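Long-range contacts in putative esterase aq_1494 (Aquifex aeolicus, PDB 2EGR), which probably hydrolyses fatty acyl-CoA thioesters, as a member of the 4-hydroxybenzoyl-CoA thioesterase family with the hotdog fold: residues V54-A59 / T105-V110; Q17-H22 / K64-Y69; F3-R8 / F73-N78. All coordinates share one frame; numbering follows the deposited sequence.

Contacts 1 and 3 are antiparallel strand pairings in one hotdog sheet, on opposite sides of the chain's centre. All three are partly buried, but contact 2, between two loops, has its centre about 18 Å from the centre of the chain, against about 11 Å for contact 1 and 9 Å for contact 3. Each strand pair turns one row of side chains toward helix 22-39; in contact 1 that row includes a buried histidine, whereas contact 3 adds a salt bridge on its more exposed side. Contact 2 relies on one backbone bond, two waters and apolar touches near the predicted active-site Asp15, in the same loop as 17-22. Leu67 packs it against Phe73 of contact 3.

Contact 1 (V54-A59 / T105-V110); sequences VVLLNA and TKHCMV
Val55 and Cys108 form a hydrogen-bonded pair where strands 52-63 and 98-111 run antiparallel in the hotdog sheet, and a classic beta bulge interrupts the ladder, with Leu57 and Asn58 both opposite Lys106. Four backbone bonds tie the strands. Val55 N reaches Cys108 O at 2.7 Å, and Cys108 N returns a bond to Val55 O. At the bulge the bonds divide: Leu57 N donates to Lys106 O at 2.7 Å, while Lys106 N donates to Asn58 O at 3.0 Å.

Apolar contacts occupy both faces. On the face of Val54, Leu56 and His107, Val54 CG1 lies 3.9 Å from His107 CB, at the root of the ring, and the other Val54 methyl touches Met109 CG. Leu56 CD1 comes obliquely to the same imidazole. With CG anti to its carbonyl carbon (chi1 -55°), the His107 ring is placed where it also meets the ring of Phe87, and its side chain touches Arg33 of helix 22-39. An alanine at His107 would remove the ring, and Val54 CG1 and Leu56 CD1 would probably lose the surface they share with it. On the other face Cys108 SG sits near Val55 CB and Leu57 CD2, and the extended Lys106 chain crosses Leu57 at a slant, its CG and CD both 4.0 Å from Leu57 CD1.

Polar partners and the interface complete the surroundings. Thr105 OG1 is hydrogen-bonded to Tyr91 OH, and Asn58 and Ala59 continue the sheet by pairing with a strand of the second subunit. Next to that junction Ala59 CB rests 3.9 Å from Thr105 CG2.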
loop_
_atom_site.group_PDB
_atom_site.type_symbol
_atom_site.label_atom_id
_atom_site.label_comp_id
_atom_site.label_asym_id
_atom_site.label_seq_id
_atom_site.Cartn_x
_atom_site.Cartn_y
_atom_site.Cartn_z
ATOM N N VAL A 54 16.255 -12.077 -6.278
ATOM C CA VAL A 54 16.348 -11.159 -7.418
ATOM C C VAL A 54 16.308 -9.721 -6.881
ATOM O O VAL A 54 15.351 -9.324 -6.206
ATOM C CB VAL A 54 15.253 -11.414 -8.476
ATOM C CG1 VAL A 54 15.218 -10.295 -9.517
ATOM C CG2 VAL A 54 15.472 -12.799 -9.152
ATOM N N VAL A 55 17.371 -8.969 -7.155
ATOM C CA VAL A 55 17.560 -7.638 -6.564
ATOM C C VAL A 55 17.325 -6.553 -7.604
ATOM O O VAL A 55 17.939 -6.536 -8.678
ATOM C CB VAL A 55 18.973 -7.476 -5.897
ATOM C CG1 VAL A 55 19.228 -6.002 -5.484
ATOM C CG2 VAL A 55 19.117 -8.420 -4.725
ATOM N N LEU A 56 16.419 -5.638 -7.298
ATOM C CA LEU A 56 16.179 -4.515 -8.199
ATOM C C LEU A 56 17.284 -3.445 -8.110
ATOM O O LEU A 56 17.638 -2.976 -7.010
ATOM C CB LEU A 56 14.819 -3.888 -7.886
ATOM C CG LEU A 56 14.441 -2.694 -8.763
ATOM C CD1 LEU A 56 14.164 -3.139 -10.207
ATOM C CD2 LEU A 56 13.219 -2.009 -8.202
ATOM N N LEU A 57 17.824 -3.070 -9.264
ATOM C CA LEU A 57 18.904 -2.073 -9.325
ATOM C C LEU A 57 18.404 -0.660 -9.590
ATOM O O LEU A 57 18.832 0.320 -8.930
ATOM C CB LEU A 57 19.927 -2.479 -10.394
ATOM C CG LEU A 57 20.911 -3.588 -10.025
ATOM C CD1 LEU A 57 21.692 -3.935 -11.296
ATOM C CD2 LEU A 57 21.870 -3.217 -8.863
ATOM N N ASN A 58 17.521 -0.547 -10.577
ATOM C CA ASN A 58 16.844 0.694 -10.901
ATOM C C ASN A 58 15.519 0.427 -11.602
ATOM O O ASN A 58 15.276 -0.691 -12.103
ATOM C CB ASN A 58 17.710 1.649 -11.741
ATOM C CG ASN A 58 18.082 1.068 -13.098
ATOM O OD1 ASN A 58 17.225 0.851 -13.961
ATOM N ND2 ASN A 58 19.381 0.814 -13.286
ATOM N N ALA A 59 14.670 1.449 -11.600
ATOM C CA ALA A 59 13.346 1.389 -12.219
ATOM C C ALA A 59 12.951 2.763 -12.728
ATOM O O ALA A 59 13.269 3.798 -12.093
ATOM C CB ALA A 59 12.299 0.853 -11.192
ATOM N N THR A 105 12.905 -1.956 -15.769
ATOM C CA THR A 105 13.521 -2.362 -14.518
ATOM C C THR A 105 14.759 -3.210 -14.804
ATOM O O THR A 105 14.753 -4.070 -15.698
ATOM C CB THR A 105 12.560 -3.159 -13.616
ATOM O OG1 THR A 105 12.137 -4.353 -14.293
ATOM C CG2 THR A 105 11.319 -2.313 -13.247
ATOM N N LYS A 106 15.817 -2.957 -14.035
ATOM C CA LYS A 106 17.047 -3.730 -14.135
ATOM C C LYS A 106 17.314 -4.441 -12.820
ATOM O O LYS A 106 17.102 -3.871 -11.711
ATOM C CB LYS A 106 18.215 -2.830 -14.545
ATOM C CG LYS A 106 19.533 -3.549 -14.636
ATOM C CD LYS A 106 20.668 -2.581 -14.947
ATOM C CE LYS A 106 21.889 -3.343 -15.448
ATOM N NZ LYS A 106 23.096 -2.467 -15.399
ATOM N N HIS A 107 17.763 -5.686 -12.938
ATOM C CA HIS A 107 17.886 -6.618 -11.823
ATOM C C HIS A 107 19.222 -7.344 -11.811
ATOM O O HIS A 107 19.862 -7.521 -12.839
ATOM C CB HIS A 107 16.783 -7.687 -11.882
ATOM C CG HIS A 107 15.398 -7.125 -11.940
ATOM N ND1 HIS A 107 14.815 -6.703 -13.117
ATOM C CD2 HIS A 107 14.500 -6.878 -10.964
ATOM C CE1 HIS A 107 13.611 -6.229 -12.863
ATOM N NE2 HIS A 107 13.402 -6.309 -11.560
ATOM N N CYS A 108 19.603 -7.790 -10.638
ATOM C CA CYS A 108 20.728 -8.676 -10.491
ATOM C C CYS A 108 20.314 -9.736 -9.496
ATOM O O CYS A 108 19.157 -9.754 -9.051
ATOM C CB CYS A 108 21.982 -7.889 -10.081
ATOM S SG CYS A 108 21.963 -7.208 -8.425
ATOM N N MET A 109 21.223 -10.659 -9.187
ATOM C CA MET A 109 20.886 -11.792 -8.348
ATOM C C MET A 109 21.879 -12.009 -7.222
ATOM O O MET A 109 23.085 -11.745 -7.359
ATOM C CB MET A 109 20.718 -13.068 -9.183
ATOM C CG MET A 109 19.450 -13.082 -10.045
ATOM S SD MET A 109 19.048 -14.672 -10.781
ATOM C CE MET A 109 18.097 -14.074 -12.117
ATOM N N VAL A 110 21.354 -12.496 -6.108
ATOM C CA VAL A 110 22.115 -12.611 -4.876
ATOM C C VAL A 110 21.925 -13.986 -4.236
ATOM O O VAL A 110 20.802 -14.529 -4.180
ATOM C CB VAL A 110 21.752 -11.423 -3.906
ATOM C CG1 VAL A 110 21.964 -11.774 -2.434
ATOM C CG2 VAL A 110 22.516 -10.161 -4.301
#

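Contact 2 (Q17-H22 / K64-Y69); sequences QGIVHH and KKPLFY
Ile19 leans on Pro66 and Phe68 where the loop between strand 3-8 and helix 22-39 meets the loop leading into strand 72-82. Its CB lies 3.6 Å from Leu67 O. From there CG2, the methyl tip of this branch, carries the contact: set anti to the carbonyl carbon of Ile19, it presses on Pro66 CB at 3.4 Å, tighter than usual van der Waals packing, and reaches Phe68 CE1 at 4.0 Å, obliquely to the ring. Gly18 O approaches the edge of the Phe68 ring in its plane, near CD1.

The backbones are joined directly by Val20 N to Leu67 O, 2.8 Å, beside which the side chains of Val20 and Leu67 lie side by side, CG2 of Val20 3.8 Å from CB of Leu67. One water donates to Gly18 O and accepts from Tyr69 N; a second links Val20 O to Leu67 N.

The Ile19 side chain is close to that of Asp15, the predicted active-site residue, which is hydrogen-bonded to His21 ND1. Val20 and Leu67 both pack on Val9 and on Tyr25 of helix 22-39, while Leu67 also touches Val100 of strand 98-111 and Lys95 of strand 86-95.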
loop_
_atom_site.group_PDB
_atom_site.type_symbol
_atom_site.label_atom_id
_atom_site.label_comp_id
_atom_site.label_asym_id
_atom_site.label_seq_id
_atom_site.Cartn_x
_atom_site.Cartn_y
_atom_site.Cartn_z
ATOM N N GLN A 17 -6.999 11.792 -6.542
ATOM C CA GLN A 17 -7.058 12.370 -7.913
ATOM C C GLN A 17 -7.982 11.555 -8.814
ATOM O O GLN A 17 -8.324 11.992 -9.932
ATOM C CB GLN A 17 -5.681 12.507 -8.573
ATOM C CG GLN A 17 -4.872 13.779 -8.164
ATOM C CD GLN A 17 -5.664 15.126 -8.274
ATOM O OE1 GLN A 17 -6.610 15.264 -9.061
ATOM N NE2 GLN A 17 -5.224 16.130 -7.506
ATOM N N GLY A 18 -8.391 10.386 -8.335
ATOM C CA GLY A 18 -9.304 9.494 -9.110
ATOM C C GLY A 18 -8.575 8.619 -10.112
ATOM O O GLY A 18 -9.200 8.033 -11.014
ATOM N N ILE A 19 -7.261 8.514 -9.949
ATOM C CA ILE A 19 -6.412 7.696 -10.816
ATOM C C ILE A 19 -5.633 6.672 -10.026
ATOM O O ILE A 19 -5.488 6.797 -8.812
ATOM C CB ILE A 19 -5.399 8.560 -11.655
ATOM C CG1 ILE A 19 -4.342 9.235 -10.739
ATOM C CG2 ILE A 19 -6.183 9.564 -12.518
ATOM C CD1 ILE A 19 -3.315 10.109 -11.497
ATOM N N VAL A 20 -5.054 5.705 -10.714
ATOM C CA VAL A 20 -4.100 4.802 -10.054
ATOM C C VAL A 20 -2.839 5.555 -9.607
ATOM O O VAL A 20 -2.171 6.228 -10.411
ATOM C CB VAL A 20 -3.737 3.608 -10.934
ATOM C CG1 VAL A 20 -2.669 2.729 -10.257
ATOM C CG2 VAL A 20 -5.012 2.796 -11.182
ATOM N N HIS A 21 -2.506 5.421 -8.312
ATOM C CA HIS A 21 -1.341 6.122 -7.801
ATOM C C HIS A 21 -0.065 5.659 -8.546
ATOM O O HIS A 21 0.125 4.457 -8.784
ATOM C CB HIS A 21 -1.177 5.896 -6.287
ATOM C CG HIS A 21 -0.071 6.717 -5.693
ATOM N ND1 HIS A 21 -0.242 8.028 -5.271
ATOM C CD2 HIS A 21 1.226 6.415 -5.473
ATOM C CE1 HIS A 21 0.916 8.492 -4.821
ATOM N NE2 HIS A 21 1.819 7.534 -4.929
ATOM N N HIS A 22 0.838 6.589 -8.881
ATOM C CA HIS A 22 2.017 6.229 -9.686
ATOM C C HIS A 22 2.881 5.087 -9.115
ATOM O O HIS A 22 3.486 4.318 -9.860
ATOM C CB HIS A 22 2.894 7.457 -10.011
ATOM C CG HIS A 22 3.532 8.103 -8.809
ATOM N ND1 HIS A 22 2.883 9.049 -8.045
ATOM C CD2 HIS A 22 4.757 7.955 -8.262
ATOM C CE1 HIS A 22 3.688 9.454 -7.076
ATOM N NE2 HIS A 22 4.835 8.807 -7.189
ATOM N N LYS A 64 1.722 8.403 -19.410
ATOM C CA LYS A 64 1.149 9.128 -20.544
ATOM C C LYS A 64 -0.336 9.448 -20.369
ATOM O O LYS A 64 -0.763 10.564 -20.629
ATOM C CB LYS A 64 1.403 8.366 -21.864
ATOM C CG LYS A 64 2.829 7.864 -22.022
ATOM C CD LYS A 64 2.945 6.827 -23.175
ATOM C CE LYS A 64 4.409 6.405 -23.395
ATOM N NZ LYS A 64 5.261 7.518 -23.975
ATOM N N LYS A 65 -1.127 8.461 -19.943
ATOM C CA LYS A 65 -2.536 8.632 -19.671
ATOM C C LYS A 65 -2.860 7.878 -18.367
ATOM O O LYS A 65 -2.256 6.859 -18.096
ATOM C CB LYS A 65 -3.385 8.057 -20.817
ATOM C CG LYS A 65 -3.165 8.721 -22.221
ATOM C CD LYS A 65 -3.924 10.055 -22.320
ATOM C CE LYS A 65 -3.559 10.865 -23.586
ATOM N NZ LYS A 65 -4.697 11.777 -23.993
ATOM N N PRO A 66 -3.842 8.347 -17.603
ATOM C CA PRO A 66 -4.121 7.676 -16.323
ATOM C C PRO A 66 -4.883 6.362 -16.484
ATOM O O PRO A 66 -5.482 6.127 -17.525
ATOM C CB PRO A 66 -5.009 8.680 -15.597
ATOM C CG PRO A 66 -5.758 9.348 -16.698
ATOM C CD PRO A 66 -4.717 9.516 -17.797
ATOM N N LEU A 67 -4.869 5.552 -15.423
ATOM C CA LEU A 67 -5.756 4.412 -15.277
ATOM C C LEU A 67 -6.756 4.758 -14.162
ATOM O O LEU A 67 -6.387 5.415 -13.169
ATOM C CB LEU A 67 -4.955 3.158 -14.938
ATOM C CG LEU A 67 -4.091 2.491 -16.034
ATOM C CD1 LEU A 67 -3.257 1.417 -15.375
ATOM C CD2 LEU A 67 -4.981 1.910 -17.124
ATOM N N PHE A 68 -8.000 4.322 -14.347
ATOM C CA PHE A 68 -9.101 4.616 -13.448
ATOM C C PHE A 68 -9.541 3.332 -12.774
ATOM O O PHE A 68 -9.238 2.247 -13.252
ATOM C CB PHE A 68 -10.296 5.195 -14.236
ATOM C CG PHE A 68 -9.951 6.422 -15.043
ATOM C CD1 PHE A 68 -9.378 7.520 -14.447
ATOM C CD2 PHE A 68 -10.211 6.461 -16.420
ATOM C CE1 PHE A 68 -9.031 8.687 -15.213
ATOM C CE2 PHE A 68 -9.889 7.603 -17.183
ATOM C CZ PHE A 68 -9.303 8.709 -16.576
ATOM N N TYR A 69 -10.283 3.464 -11.683
ATOM C CA TYR A 69 -10.910 2.338 -11.031
ATOM C C TYR A 69 -11.662 1.475 -12.034
ATOM O O TYR A 69 -12.467 1.992 -12.816
ATOM C CB TYR A 69 -11.897 2.783 -9.911
ATOM C CG TYR A 69 -12.728 1.635 -9.395
ATOM C CD1 TYR A 69 -12.123 0.463 -8.876
ATOM C CD2 TYR A 69 -14.127 1.664 -9.472
ATOM C CE1 TYR A 69 -12.924 -0.632 -8.428
ATOM C CE2 TYR A 69 -14.898 0.610 -9.021
ATOM C CZ TYR A 69 -14.305 -0.523 -8.490
ATOM O OH TYR A 69 -15.111 -1.552 -8.067
HETATM O O HOH W 1 -10.921 5.942 -10.514
HETATM O O HOH W 2 -2.816 6.336 -13.132
#

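Contact 3 (F3-R8 / F73-N78); sequences FIYRRR and FEVHLN
An antiparallel ladder pairs the N-terminal strand 3-8 with strand 72-82 of the hotdog sheet, from Phe3 opposite Leu77 to Arg7 opposite Phe73. Six backbone bonds hold it, two at each hydrogen-bonded pair; Tyr5 N to Val75 O measures 2.8 Å and Val75 N to Tyr5 O 2.9 Å.

On one face Ile4 CG1 sits over the centre of the His76 ring, 3.8 Å from its centroid and 6° off the normal, a CH-pi contact, while Ile4 CG2 touches the Glu74 carboxylate carbon. Arg6 NH1 forms a salt bridge with Glu74 OE2 at 2.9 Å, although the position of that oxygen is less certain.

On the other face Arg7 lies alongside Phe73, its CB over the ring at 3.9 Å from the centroid. With CG anti to the backbone N (chi1 179°) and the chain then bent, the guanidinium leads away from the ring to salt bridges with Glu31 through NE and Glu13 through NH2. Tyr5 OH shares Glu31, and Phe73 also meets Tyr28 of helix 22-39. A sheet with one face packed on a long central helix is typical of the hotdog fold of acyl-CoA thioesterases.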
loop_
_atom_site.group_PDB
_atom_site.type_symbol
_atom_site.label_atom_id
_atom_site.label_comp_id
_atom_site.label_asym_id
_atom_site.label_seq_id
_atom_site.Cartn_x
_atom_site.Cartn_y
_atom_site.Cartn_z
ATOM N N PHE A 3 5.199 -11.019 -23.509
ATOM C CA PHE A 3 4.404 -11.692 -22.492
ATOM C C PHE A 3 3.381 -10.682 -22.017
ATOM O O PHE A 3 3.726 -9.525 -21.734
ATOM C CB PHE A 3 5.245 -12.173 -21.310
ATOM C CG PHE A 3 4.421 -12.765 -20.227
ATOM C CD1 PHE A 3 3.923 -14.076 -20.349
ATOM C CD2 PHE A 3 4.037 -11.987 -19.129
ATOM C CE1 PHE A 3 3.127 -14.617 -19.360
ATOM C CE2 PHE A 3 3.224 -12.527 -18.147
ATOM C CZ PHE A 3 2.782 -13.841 -18.262
ATOM N N ILE A 4 2.130 -11.127 -21.920
ATOM C CA ILE A 4 1.022 -10.257 -21.580
ATOM C C ILE A 4 0.481 -10.627 -20.200
ATOM O O ILE A 4 0.208 -11.806 -19.902
ATOM C CB ILE A 4 -0.086 -10.359 -22.629
ATOM C CG1 ILE A 4 0.406 -9.821 -23.979
ATOM C CG2 ILE A 4 -1.345 -9.572 -22.191
ATOM C CD1 ILE A 4 -0.674 -9.826 -25.055
ATOM N N TYR A 5 0.345 -9.609 -19.362
ATOM C CA TYR A 5 -0.326 -9.753 -18.066
ATOM C C TYR A 5 -1.568 -8.867 -18.055
ATOM O O TYR A 5 -1.483 -7.680 -18.256
ATOM C CB TYR A 5 0.655 -9.379 -16.938
ATOM C CG TYR A 5 0.072 -9.470 -15.555
ATOM C CD1 TYR A 5 -0.286 -10.704 -15.011
ATOM C CD2 TYR A 5 -0.109 -8.313 -14.756
ATOM C CE1 TYR A 5 -0.807 -10.796 -13.733
ATOM C CE2 TYR A 5 -0.636 -8.411 -13.469
ATOM C CZ TYR A 5 -0.985 -9.654 -12.969
ATOM O OH TYR A 5 -1.506 -9.794 -11.682
ATOM N N ARG A 6 -2.757 -9.436 -17.850
ATOM C CA ARG A 6 -3.983 -8.643 -17.917
ATOM C C ARG A 6 -4.610 -8.550 -16.544
ATOM O O ARG A 6 -4.728 -9.551 -15.827
ATOM C CB ARG A 6 -4.973 -9.273 -18.911
ATOM C CG ARG A 6 -6.253 -8.564 -19.094
ATOM C CD ARG A 6 -6.558 -8.810 -20.618
ATOM N NE ARG A 6 -7.952 -8.770 -20.840
ATOM C CZ ARG A 6 -8.583 -8.442 -21.959
ATOM N NH1 ARG A 6 -7.981 -8.050 -23.101
ATOM N NH2 ARG A 6 -9.874 -8.482 -21.873
ATOM N N ARG A 7 -5.033 -7.343 -16.193
ATOM C CA ARG A 7 -5.267 -6.962 -14.819
ATOM C C ARG A 7 -6.386 -5.919 -14.798
ATOM O O ARG A 7 -6.499 -5.096 -15.713
ATOM C CB ARG A 7 -3.936 -6.373 -14.242
ATOM C CG ARG A 7 -3.928 -5.867 -12.793
ATOM C CD ARG A 7 -4.374 -6.880 -11.772
ATOM N NE ARG A 7 -3.601 -6.643 -10.550
ATOM C CZ ARG A 7 -3.854 -5.699 -9.658
ATOM N NH1 ARG A 7 -4.896 -4.898 -9.791
ATOM N NH2 ARG A 7 -3.043 -5.574 -8.608
ATOM N N ARG A 8 -7.218 -5.959 -13.754
ATOM C CA ARG A 8 -8.207 -4.906 -13.536
ATOM C C ARG A 8 -7.829 -4.015 -12.330
ATOM O O ARG A 8 -7.365 -4.532 -11.321
ATOM C CB ARG A 8 -9.556 -5.567 -13.301
ATOM C CG ARG A 8 -10.690 -4.668 -13.040
ATOM C CD ARG A 8 -11.925 -5.524 -12.786
ATOM N NE ARG A 8 -12.262 -6.296 -13.987
ATOM C CZ ARG A 8 -13.119 -5.911 -14.928
ATOM N NH1 ARG A 8 -13.726 -4.751 -14.862
ATOM N NH2 ARG A 8 -13.341 -6.693 -15.984
ATOM N N PHE A 73 -6.525 -3.424 -18.028
ATOM C CA PHE A 73 -5.306 -3.000 -18.668
ATOM C C PHE A 73 -4.398 -4.216 -18.854
ATOM O O PHE A 73 -4.651 -5.284 -18.296
ATOM C CB PHE A 73 -4.645 -1.825 -17.892
ATOM C CG PHE A 73 -4.109 -2.220 -16.558
ATOM C CD1 PHE A 73 -2.821 -2.719 -16.435
ATOM C CD2 PHE A 73 -4.925 -2.128 -15.420
ATOM C CE1 PHE A 73 -2.308 -3.102 -15.188
ATOM C CE2 PHE A 73 -4.441 -2.531 -14.186
ATOM C CZ PHE A 73 -3.140 -3.013 -14.062
ATOM N N GLU A 74 -3.377 -4.060 -19.688
ATOM C CA GLU A 74 -2.429 -5.128 -19.934
ATOM C C GLU A 74 -1.049 -4.537 -19.812
ATOM O O GLU A 74 -0.805 -3.441 -20.284
ATOM C CB GLU A 74 -2.643 -5.752 -21.335
ATOM C CG GLU A 74 -4.030 -6.346 -21.472
ATOM C CD GLU A 74 -4.235 -7.075 -22.787
ATOM O OE1 GLU A 74 -3.532 -6.753 -23.757
ATOM O OE2 GLU A 74 -5.063 -8.008 -22.809
ATOM N N VAL A 75 -0.187 -5.286 -19.141
ATOM C CA VAL A 75 1.237 -5.045 -19.079
ATOM C C VAL A 75 1.904 -6.030 -20.069
ATOM O O VAL A 75 1.833 -7.266 -19.890
ATOM C CB VAL A 75 1.726 -5.315 -17.657
ATOM C CG1 VAL A 75 3.229 -5.074 -17.536
ATOM C CG2 VAL A 75 0.893 -4.464 -16.649
ATOM N N HIS A 76 2.496 -5.478 -21.121
ATOM C CA HIS A 76 3.243 -6.266 -22.098
ATOM C C HIS A 76 4.714 -6.129 -21.741
ATOM O O HIS A 76 5.290 -5.004 -21.793
ATOM C CB HIS A 76 3.024 -5.711 -23.508
ATOM C CG HIS A 76 1.645 -5.912 -24.060
ATOM N ND1 HIS A 76 0.499 -5.909 -23.290
ATOM C CD2 HIS A 76 1.231 -6.090 -25.337
ATOM C CE1 HIS A 76 -0.558 -6.078 -24.069
ATOM N NE2 HIS A 76 -0.139 -6.174 -25.317
ATOM N N LEU A 77 5.299 -7.254 -21.361
ATOM C CA LEU A 77 6.659 -7.355 -20.840
ATOM C C LEU A 77 7.570 -7.865 -21.938
ATOM O O LEU A 77 7.184 -8.782 -22.674
ATOM C CB LEU A 77 6.643 -8.358 -19.670
ATOM C CG LEU A 77 7.815 -8.794 -18.808
ATOM C CD1 LEU A 77 7.347 -9.408 -17.473
ATOM C CD2 LEU A 77 8.679 -9.801 -19.555
ATOM N N ASN A 78 8.775 -7.298 -22.029
ATOM C CA ASN A 78 9.821 -7.793 -22.930
ATOM C C ASN A 78 11.190 -7.834 -22.237
ATOM O O ASN A 78 11.524 -6.903 -21.505
ATOM C CB ASN A 78 9.871 -6.917 -24.181
ATOM C CG ASN A 78 10.892 -7.430 -25.227
ATOM O OD1 ASN A 78 10.842 -8.602 -25.643
ATOM N ND2 ASN A 78 11.817 -6.560 -25.638
#